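Local structure of nucleosome assembly protein (Plasmodium falciparum, 5X7V) at residues N84-G89 / H113-N118; K92-F97 / T109-V114; K135-A140 / S156-F161. The protein binds histones as a nuclear-associated chaperone and probably assists nucleosome assembly in the malaria parasite, this chain being the larger part of it. One frame throughout, in Å; residues are numbered along the deposited sequence.

Contact 1. Residues N84-G89 / H113-N118; sequences NMDNNG and HVTFDN
N88 and F116 mark the nearest passage of the two backbones, their CA atoms 6.7 Å apart, where the loop 84-89 bends over the end of strand 109-116. This loop belongs to the beta hairpin between strands 76-82 and 91-97, in the antiparallel sheet of the alpha/beta (earmuff) domain of the NAP fold, and it reaches past its own hairpin to strand 109-116, the neighbour of strand 91-97 in the sheet. G89 turns the chain back toward strand 91-97 with a positive phi of 87°; at its backbone angles a CB would be jammed against the carbonyl O of N88, which by itself calls for glycine. That same carbonyl O lies 4.0 Å from F116 CB, a loose touch. Polar N88 suits an exposed turn, whereas the apolar side chain of F116, close to the turn, packs on Y91 and E121. D86 crosses T115 at a slant: its OD2 comes within 3.9 Å of T115 CG2 while hydrogen-bonding to S90 OG, which ties the acidic group into its own loop. M85 supplies the long apolar arm. With CG beside its backbone N (chi1 -41°) and a bend at chi3 of -54°, the chain swings its methyl group toward the imidazole of H113. That ring is held by its other nitrogen, ND1, which is hydrogen-bonded to E125 OE2 on strand 121-126. M85 SD approaches the ring obliquely in a Met-aromatic contact, 4.7 Å from the H113 centroid, and M85 CE lies near H113 NE2.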
loop_
_atom_site.group_PDB
_atom_site.type_symbol
_atom_site.label_atom_id
_atom_site.label_comp_id
_atom_site.label_asym_id
_atom_site.label_seq_id
_atom_site.Cartn_x
_atom_site.Cartn_y
_atom_site.Cartn_z
ATOM N N ASN A 84 11.681 5.394 4.388
ATOM C CA ASN A 84 11.609 6.547 3.486
ATOM C C ASN A 84 12.921 7.343 3.364
ATOM O O ASN A 84 12.980 8.521 3.745
ATOM C CB ASN A 84 10.489 7.494 3.945
ATOM C CG ASN A 84 9.199 6.760 4.318
ATOM O OD1 ASN A 84 8.641 5.979 3.525
ATOM N ND2 ASN A 84 8.717 7.016 5.535
ATOM N N MET A 85 13.969 6.703 2.857
ATOM C CA MET A 85 15.254 7.370 2.698
ATOM C C MET A 85 15.357 7.889 1.268
ATOM O O MET A 85 15.742 9.035 1.011
ATOM C CB MET A 85 16.397 6.410 3.012
ATOM C CG MET A 85 16.135 5.503 4.222
ATOM S SD MET A 85 17.344 4.156 4.266
ATOM C CE MET A 85 17.129 3.496 2.609
ATOM N N ASP A 86 15.018 6.999 0.343
ATOM C CA ASP A 86 14.697 7.363 -1.021
ATOM C C ASP A 86 13.236 7.744 -1.091
ATOM O O ASP A 86 12.452 7.438 -0.190
ATOM C CB ASP A 86 14.977 6.212 -1.976
ATOM C CG ASP A 86 16.452 5.912 -2.084
ATOM O OD1 ASP A 86 17.256 6.786 -1.676
ATOM O OD2 ASP A 86 16.817 4.813 -2.571
ATOM N N ASN A 87 12.882 8.422 -2.171
ATOM C CA ASN A 87 11.494 8.605 -2.550
ATOM C C ASN A 87 11.060 7.448 -3.469
ATOM O O ASN A 87 10.304 7.629 -4.421
ATOM C CB ASN A 87 11.335 9.952 -3.237
ATOM C CG ASN A 87 10.138 10.686 -2.765
ATOM O OD1 ASN A 87 9.050 10.107 -2.647
ATOM N ND2 ASN A 87 10.327 11.965 -2.421
ATOM N N ASN A 88 11.548 6.251 -3.153
ATOM C CA ASN A 88 11.459 5.111 -4.047
ATOM C C ASN A 88 11.104 3.845 -3.305
ATOM O O ASN A 88 11.091 2.759 -3.880
ATOM C CB ASN A 88 12.786 4.933 -4.773
ATOM C CG ASN A 88 13.046 6.040 -5.766
ATOM O OD1 ASN A 88 13.743 7.007 -5.459
ATOM N ND2 ASN A 88 12.547 5.871 -6.983
ATOM N N GLY A 89 10.822 3.999 -2.013
ATOM C CA GLY A 89 10.484 2.883 -1.154
ATOM C C GLY A 89 11.725 2.253 -0.579
ATOM O O GLY A 89 11.816 1.057 -0.490
ATOM N N HIS A 113 20.042 -3.273 4.416
ATOM C CA HIS A 113 19.683 -2.035 3.753
ATOM C C HIS A 113 19.235 -2.390 2.333
ATOM O O HIS A 113 19.935 -3.081 1.602
ATOM C CB HIS A 113 20.880 -1.071 3.792
ATOM C CG HIS A 113 20.657 0.233 3.097
ATOM N ND1 HIS A 113 21.592 1.248 3.106
ATOM C CD2 HIS A 113 19.619 0.684 2.355
ATOM C CE1 HIS A 113 21.135 2.269 2.404
ATOM N NE2 HIS A 113 19.939 1.950 1.934
ATOM N N VAL A 114 18.054 -1.916 1.960
ATOM C CA VAL A 114 17.385 -2.330 0.728
ATOM C C VAL A 114 16.969 -1.168 -0.177
ATOM O O VAL A 114 16.465 -0.152 0.316
ATOM C CB VAL A 114 16.129 -3.154 1.084
ATOM C CG1 VAL A 114 15.334 -3.496 -0.148
ATOM C CG2 VAL A 114 16.527 -4.394 1.866
ATOM N N THR A 115 17.157 -1.309 -1.490
ATOM C CA THR A 115 16.542 -0.359 -2.417
ATOM C C THR A 115 15.674 -1.072 -3.423
ATOM O O THR A 115 15.559 -2.288 -3.394
ATOM C CB THR A 115 17.573 0.483 -3.196
ATOM O OG1 THR A 115 18.373 -0.373 -4.017
ATOM C CG2 THR A 115 18.461 1.258 -2.236
ATOM N N PHE A 116 15.057 -0.280 -4.299
ATOM C CA PHE A 116 14.272 -0.761 -5.448
ATOM C C PHE A 116 14.626 0.051 -6.704
ATOM O O PHE A 116 14.937 1.255 -6.612
ATOM C CB PHE A 116 12.760 -0.670 -5.172
ATOM C CG PHE A 116 12.320 -1.432 -3.960
ATOM C CD1 PHE A 116 11.841 -2.723 -4.075
ATOM C CD2 PHE A 116 12.405 -0.870 -2.696
ATOM C CE1 PHE A 116 11.445 -3.440 -2.940
ATOM C CE2 PHE A 116 12.020 -1.591 -1.564
ATOM C CZ PHE A 116 11.537 -2.864 -1.685
ATOM N N ASP A 117 14.637 -0.663 -7.831
ATOM C CA ASP A 117 14.958 -0.120 -9.144
ATOM C C ASP A 117 13.730 -0.143 -10.045
ATOM O O ASP A 117 13.063 0.881 -10.193
ATOM C CB ASP A 117 16.098 -0.913 -9.786
ATOM C CG ASP A 117 17.101 -0.021 -10.492
ATOM O OD1 ASP A 117 16.696 1.044 -11.003
ATOM O OD2 ASP A 117 18.295 -0.386 -10.537
ATOM N N ASN A 118 13.413 -1.288 -10.653
ATOM C CA ASN A 118 12.205 -1.292 -11.522
ATOM C C ASN A 118 11.245 -2.276 -10.853
ATOM O O ASN A 118 10.868 -3.320 -11.419
ATOM C CB ASN A 118 12.528 -1.609 -13.020
ATOM C CG ASN A 118 13.281 -0.430 -13.725
ATOM O OD1 ASN A 118 13.960 -0.686 -14.722
ATOM N ND2 ASN A 118 13.326 0.803 -13.076
#

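Contact 2. Residues K92-F97 / T109-V114; sequences KITFIF and TLVKHV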
loop_
_atom_site.group_PDB
_atom_site.type_symbol
_atom_site.label_atom_id
_atom_site.label_comp_id
_atom_site.label_asym_id
_atom_site.label_seq_id
_atom_site.Cartn_x
_atom_site.Cartn_y
_atom_site.Cartn_z
ATOM N N LYS A 92 16.049 0.556 5.709
ATOM C CA LYS A 92 17.131 -0.126 6.400
ATOM C C LYS A 92 16.628 -0.652 7.756
ATOM O O LYS A 92 16.202 0.124 8.618
ATOM C CB LYS A 92 18.306 0.830 6.592
ATOM C CG LYS A 92 19.617 0.160 6.894
ATOM C CD LYS A 92 20.412 0.936 7.926
ATOM C CE LYS A 92 20.763 2.332 7.456
ATOM N NZ LYS A 92 21.944 2.329 6.501
ATOM N N ILE A 93 16.662 -1.964 7.953
ATOM C CA ILE A 93 16.227 -2.521 9.226
ATOM C C ILE A 93 17.425 -3.051 10.011
ATOM O O ILE A 93 18.315 -3.689 9.453
ATOM C CB ILE A 93 15.194 -3.625 9.033
ATOM C CG1 ILE A 93 13.928 -3.071 8.393
ATOM C CG2 ILE A 93 14.817 -4.225 10.342
ATOM C CD1 ILE A 93 12.916 -4.137 8.086
ATOM N N THR A 94 17.429 -2.772 11.311
ATOM C CA THR A 94 18.577 -2.987 12.173
ATOM C C THR A 94 18.178 -3.795 13.416
ATOM O O THR A 94 17.334 -3.375 14.201
ATOM C CB THR A 94 19.201 -1.618 12.574
ATOM O OG1 THR A 94 19.610 -0.911 11.396
ATOM C CG2 THR A 94 20.393 -1.780 13.505
ATOM N N PHE A 95 18.785 -4.968 13.572
ATOM C CA PHE A 95 18.560 -5.836 14.736
ATOM C C PHE A 95 19.716 -5.699 15.721
ATOM O O PHE A 95 20.856 -5.948 15.363
ATOM C CB PHE A 95 18.424 -7.309 14.317
ATOM C CG PHE A 95 17.168 -7.622 13.545
ATOM C CD1 PHE A 95 16.753 -6.826 12.494
ATOM C CD2 PHE A 95 16.424 -8.748 13.842
ATOM C CE1 PHE A 95 15.621 -7.131 11.795
ATOM C CE2 PHE A 95 15.280 -9.050 13.134
ATOM C CZ PHE A 95 14.881 -8.239 12.117
ATOM N N ILE A 96 19.437 -5.287 16.951
ATOM C CA ILE A 96 20.508 -5.210 17.936
ATOM C C ILE A 96 20.268 -6.246 19.031
ATOM O O ILE A 96 19.211 -6.257 19.663
ATOM C CB ILE A 96 20.645 -3.797 18.569
ATOM C CG1 ILE A 96 20.539 -2.704 17.500
ATOM C CG2 ILE A 96 21.971 -3.673 19.275
ATOM C CD1 ILE A 96 20.708 -1.331 18.024
ATOM N N PHE A 97 21.245 -7.127 19.239
ATOM C CA PHE A 97 21.096 -8.208 20.195
ATOM C C PHE A 97 21.900 -7.992 21.464
ATOM O O PHE A 97 23.048 -7.592 21.404
ATOM C CB PHE A 97 21.511 -9.523 19.561
ATOM C CG PHE A 97 20.549 -10.032 18.530
ATOM C CD1 PHE A 97 20.684 -9.675 17.201
ATOM C CD2 PHE A 97 19.511 -10.879 18.890
ATOM C CE1 PHE A 97 19.791 -10.157 16.246
ATOM C CE2 PHE A 97 18.624 -11.355 17.944
ATOM C CZ PHE A 97 18.761 -10.998 16.621
ATOM N N THR A 109 24.901 -6.737 16.157
ATOM C CA THR A 109 24.138 -5.819 15.326
ATOM C C THR A 109 24.036 -6.383 13.919
ATOM O O THR A 109 25.043 -6.559 13.249
ATOM C CB THR A 109 24.777 -4.418 15.274
ATOM O OG1 THR A 109 24.818 -3.853 16.589
ATOM C CG2 THR A 109 23.980 -3.491 14.354
ATOM N N LEU A 110 22.817 -6.682 13.485
ATOM C CA LEU A 110 22.564 -7.123 12.125
ATOM C C LEU A 110 21.876 -6.010 11.337
ATOM O O LEU A 110 20.885 -5.447 11.806
ATOM C CB LEU A 110 21.687 -8.362 12.128
ATOM C CG LEU A 110 22.145 -9.493 13.020
ATOM C CD1 LEU A 110 21.111 -10.580 13.009
ATOM C CD2 LEU A 110 23.438 -9.994 12.479
ATOM N N VAL A 111 22.382 -5.680 10.154
ATOM C CA VAL A 111 21.690 -4.695 9.325
ATOM C C VAL A 111 21.345 -5.267 7.960
ATOM O O VAL A 111 22.045 -6.110 7.422
ATOM C CB VAL A 111 22.513 -3.388 9.129
ATOM C CG1 VAL A 111 22.673 -2.644 10.442
ATOM C CG2 VAL A 111 23.870 -3.700 8.528
ATOM N N LYS A 112 20.230 -4.822 7.415
ATOM C CA LYS A 112 19.943 -5.067 6.014
ATOM C C LYS A 112 19.341 -3.813 5.402
ATOM O O LYS A 112 18.289 -3.343 5.827
ATOM C CB LYS A 112 19.016 -6.256 5.836
ATOM C CG LYS A 112 18.884 -6.685 4.408
ATOM C CD LYS A 112 17.995 -7.897 4.319
ATOM C CE LYS A 112 17.942 -8.387 2.893
ATOM N NZ LYS A 112 17.298 -9.708 2.767
ATOM N N HIS A 113 20.042 -3.273 4.416
ATOM C CA HIS A 113 19.683 -2.035 3.753
ATOM C C HIS A 113 19.235 -2.390 2.333
ATOM O O HIS A 113 19.935 -3.081 1.602
ATOM C CB HIS A 113 20.880 -1.071 3.792
ATOM C CG HIS A 113 20.657 0.233 3.097
ATOM N ND1 HIS A 113 21.592 1.248 3.106
ATOM C CD2 HIS A 113 19.619 0.684 2.355
ATOM C CE1 HIS A 113 21.135 2.269 2.404
ATOM N NE2 HIS A 113 19.939 1.950 1.934
ATOM N N VAL A 114 18.054 -1.916 1.960
ATOM C CA VAL A 114 17.385 -2.330 0.728
ATOM C C VAL A 114 16.969 -1.168 -0.177
ATOM O O VAL A 114 16.465 -0.152 0.316
ATOM C CB VAL A 114 16.129 -3.154 1.084
ATOM C CG1 VAL A 114 15.334 -3.496 -0.148
ATOM C CG2 VAL A 114 16.527 -4.394 1.866
#
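F95 and L110 face each other in the long beta hairpin of strands 91-97 and 109-116, the two inner strands of the antiparallel NAP sheet. The short strand segments run 171° apart in direction, and two hydrogen-bonded pairs, I93 with K112 and F95 with L110, each supply two backbone bonds. F95 N reaches L110 O at 2.8 Å, and L110 N reaches F95 O at the same length. Between these pairs, CA-H...O contacts such as T94 CA to L110 O, 3.4 Å, fill in the ladder.

The tightly buried side is the one bearing I93, F95, L110 and K112, with the F97 ring reaching in. F95 CB and L110 CB sit 4.1 Å apart, and beyond CB the F95 ring leads off to an edge-to-face meeting with F161. L110 sends CD1 obliquely to F97 CE1 at 3.5 Å, so this branched aliphatic chain packs against the F97 ring, and it is also touched by F161. K112 also belongs to this buried side. Its chain is extended throughout, with CG anti to the backbone N (chi1 -170°), which carries NZ past V123 to the carbonyl oxygens of W160 and T162 and into a cation-pi contact with W160; these polar partners suit a lysine whose end is buried.

The opposite side carries K92, T94, I96, T109, V111 and H113, and is more exposed, with small local contacts between neighbours. Beta-branched residues suit the extended backbone here: T94 and V111 lie side by side, and I96 CG2 approaches T109 OG1. K92, bent at its later torsions, lays its aliphatic part across H113, bringing K92 CG to 3.6 Å from H113 CB.

Contact 3. Residues K135-A140 / S156-F161; sequences KNPIAA and SIFEWF
I138 lies across E159 in the loop region of the NAP alpha/beta domain between strand 121-126 and helix 172-180, the two side chains crossing at a slant: I138 CG2 approaches E159 CG at 3.5 Å, so the glutamate offers mainly its aliphatic stem, with the carboxylate alongside. The other branch of I138 runs a different way. With CG1 beside the backbone N (chi1 -54°), that arm passes S156, CG1 standing 3.7 Å from S156 OG, and ends with CD1 3.9 Å from F158 O. A single branched isoleucine thus spans the start of the 3-10 segment 157-160. P137 brings its rigid ring obliquely to the F158 ring, P137 CG to F158 CD2 4.2 Å, while W131 meets that aromatic edge-to-face and F97 of strand 91-97 touches it. Proline suits the bend that N136 prepares: N136 OD1 accepts from I138 N at 2.7 Å in an Asx turn, the donor standing above the amide's carbonyl plane. E159, extended beyond CG, reaches back so that OE2 takes S156 N in a nearly straight bond of 3.1 Å on its anti lone pair. S156 OG bonds to D69 of helix 68-73, whose other oxygen receives I157 N, and also accepts a weak bond from F158 N. Apolar packing therefore joins the two pieces, while their polar groups bond within their own segment or to other parts of the fold. The bond to S156 N would help hold the E159 carboxylate; E159 thus combines apolar packing on I138 through CG with a hydrogen bond through OE2.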
loop_
_atom_site.group_PDB
_atom_site.type_symbol
_atom_site.label_atom_id
_atom_site.label_comp_id
_atom_site.label_asym_id
_atom_site.label_seq_id
_atom_site.Cartn_x
_atom_site.Cartn_y
_atom_site.Cartn_z
ATOM N N LYS A 135 25.306 -23.790 16.733
ATOM C CA LYS A 135 24.276 -22.871 17.211
ATOM C C LYS A 135 23.395 -22.293 16.090
ATOM O O LYS A 135 22.440 -21.567 16.357
ATOM C CB LYS A 135 24.926 -21.745 18.010
ATOM C CG LYS A 135 25.808 -22.231 19.145
ATOM C CD LYS A 135 25.002 -22.953 20.195
ATOM C CE LYS A 135 25.550 -22.685 21.597
ATOM N NZ LYS A 135 25.116 -23.687 22.619
ATOM N N ASN A 136 23.704 -22.627 14.845
ATOM C CA ASN A 136 22.939 -22.099 13.732
ATOM C C ASN A 136 21.558 -22.729 13.671
ATOM O O ASN A 136 21.434 -23.940 13.547
ATOM C CB ASN A 136 23.677 -22.341 12.421
ATOM C CG ASN A 136 23.045 -21.612 11.261
ATOM O OD1 ASN A 136 21.905 -21.156 11.349
ATOM N ND2 ASN A 136 23.774 -21.517 10.153
ATOM N N PRO A 137 20.501 -21.909 13.744
ATOM C CA PRO A 137 19.131 -22.445 13.660
ATOM C C PRO A 137 18.643 -22.650 12.213
ATOM O O PRO A 137 17.656 -23.348 11.984
ATOM C CB PRO A 137 18.306 -21.384 14.380
ATOM C CG PRO A 137 19.068 -20.111 14.186
ATOM C CD PRO A 137 20.524 -20.478 14.086
ATOM N N ILE A 138 19.360 -22.083 11.245
ATOM C CA ILE A 138 19.042 -22.281 9.839
ATOM C C ILE A 138 19.427 -23.709 9.524
ATOM O O ILE A 138 19.258 -24.192 8.408
ATOM C CB ILE A 138 19.816 -21.304 8.918
ATOM C CG1 ILE A 138 19.586 -19.847 9.348
ATOM C CG2 ILE A 138 19.406 -21.476 7.450
ATOM C CD1 ILE A 138 20.576 -18.863 8.726
ATOM N N ALA A 139 19.986 -24.381 10.522
ATOM C CA ALA A 139 20.338 -25.787 10.402
ATOM C C ALA A 139 19.360 -26.618 11.198
ATOM O O ALA A 139 19.765 -27.288 12.153
ATOM C CB ALA A 139 21.748 -26.030 10.891
ATOM N N ALA A 140 18.077 -26.582 10.835
ATOM C CA ALA A 140 17.097 -27.403 11.549
ATOM C C ALA A 140 15.831 -27.679 10.731
ATOM O O ALA A 140 15.527 -26.976 9.763
ATOM C CB ALA A 140 16.739 -26.749 12.880
ATOM N N SER A 156 13.911 -20.566 8.783
ATOM C CA SER A 156 14.443 -19.702 9.847
ATOM C C SER A 156 14.404 -18.218 9.469
ATOM O O SER A 156 14.926 -17.816 8.433
ATOM C CB SER A 156 15.871 -20.103 10.184
ATOM O OG SER A 156 16.450 -19.226 11.122
ATOM N N ILE A 157 13.785 -17.401 10.316
ATOM C CA ILE A 157 13.717 -15.958 10.092
ATOM C C ILE A 157 15.076 -15.338 9.760
ATOM O O ILE A 157 15.155 -14.384 9.002
ATOM C CB ILE A 157 13.126 -15.236 11.319
ATOM C CG1 ILE A 157 12.708 -13.810 10.961
ATOM C CG2 ILE A 157 14.095 -15.260 12.492
ATOM C CD1 ILE A 157 11.680 -13.212 11.915
ATOM N N PHE A 158 16.144 -15.906 10.298
ATOM C CA PHE A 158 17.472 -15.390 10.072
ATOM C C PHE A 158 17.976 -15.727 8.688
ATOM O O PHE A 158 19.043 -15.259 8.305
ATOM C CB PHE A 158 18.436 -15.925 11.109
ATOM C CG PHE A 158 18.158 -15.429 12.476
ATOM C CD1 PHE A 158 18.479 -14.135 12.820
ATOM C CD2 PHE A 158 17.578 -16.252 13.426
ATOM C CE1 PHE A 158 18.217 -13.659 14.065
ATOM C CE2 PHE A 158 17.325 -15.785 14.677
ATOM C CZ PHE A 158 17.648 -14.474 14.993
ATOM N N GLU A 159 17.214 -16.519 7.933
ATOM C CA GLU A 159 17.489 -16.703 6.505
ATOM C C GLU A 159 17.200 -15.439 5.705
ATOM O O GLU A 159 17.554 -15.346 4.527
ATOM C CB GLU A 159 16.671 -17.849 5.919
ATOM C CG GLU A 159 16.994 -19.188 6.506
ATOM C CD GLU A 159 16.391 -20.300 5.701
ATOM O OE1 GLU A 159 16.767 -20.407 4.507
ATOM O OE2 GLU A 159 15.545 -21.050 6.249
ATOM N N TRP A 160 16.534 -14.481 6.345
ATOM C CA TRP A 160 16.209 -13.225 5.704
ATOM C C TRP A 160 17.453 -12.355 5.522
ATOM O O TRP A 160 17.463 -11.445 4.694
ATOM C CB TRP A 160 15.139 -12.475 6.499
ATOM C CG TRP A 160 14.800 -11.175 5.835
ATOM C CD1 TRP A 160 14.204 -11.013 4.620
ATOM C CD2 TRP A 160 15.064 -9.863 6.330
ATOM N NE1 TRP A 160 14.080 -9.683 4.327
ATOM C CE2 TRP A 160 14.599 -8.953 5.362
ATOM C CE3 TRP A 160 15.641 -9.367 7.498
ATOM C CZ2 TRP A 160 14.707 -7.574 5.523
ATOM C CZ3 TRP A 160 15.738 -7.991 7.658
ATOM C CH2 TRP A 160 15.271 -7.115 6.678
ATOM N N PHE A 161 18.513 -12.652 6.272
ATOM C CA PHE A 161 19.759 -11.899 6.158
ATOM C C PHE A 161 20.695 -12.437 5.065
ATOM O O PHE A 161 21.848 -12.797 5.320
ATOM C CB PHE A 161 20.460 -11.869 7.502
ATOM C CG PHE A 161 19.707 -11.099 8.536
ATOM C CD1 PHE A 161 19.874 -9.710 8.650
ATOM C CD2 PHE A 161 18.808 -11.747 9.388
ATOM C CE1 PHE A 161 19.167 -8.983 9.595
ATOM C CE2 PHE A 161 18.091 -11.023 10.339
ATOM C CZ PHE A 161 18.266 -9.640 10.436
#

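Contacts 1 and 2 share H113 and V114 on strand 109-116, their centres 16 Å apart: contact 1 covers the strand's far end and contact 2 pairs its earlier part with strand 91-97, with M85 SD 4.1 Å from K92 N where they meet. Contact 3 packs against the buried side of contact 2, their centres 15 Å apart. There K112 NZ lies 2.6 Å from W160 O, a probable hydrogen bond, and F97 CZ comes within 3.7 Å of F158 CE1. Contacts 1 and 3 do not touch, their nearest atoms about 5 Å apart. The hairpin of contact 2 thus connects the peripheral loop with the 3-10 segment in the NAP fold.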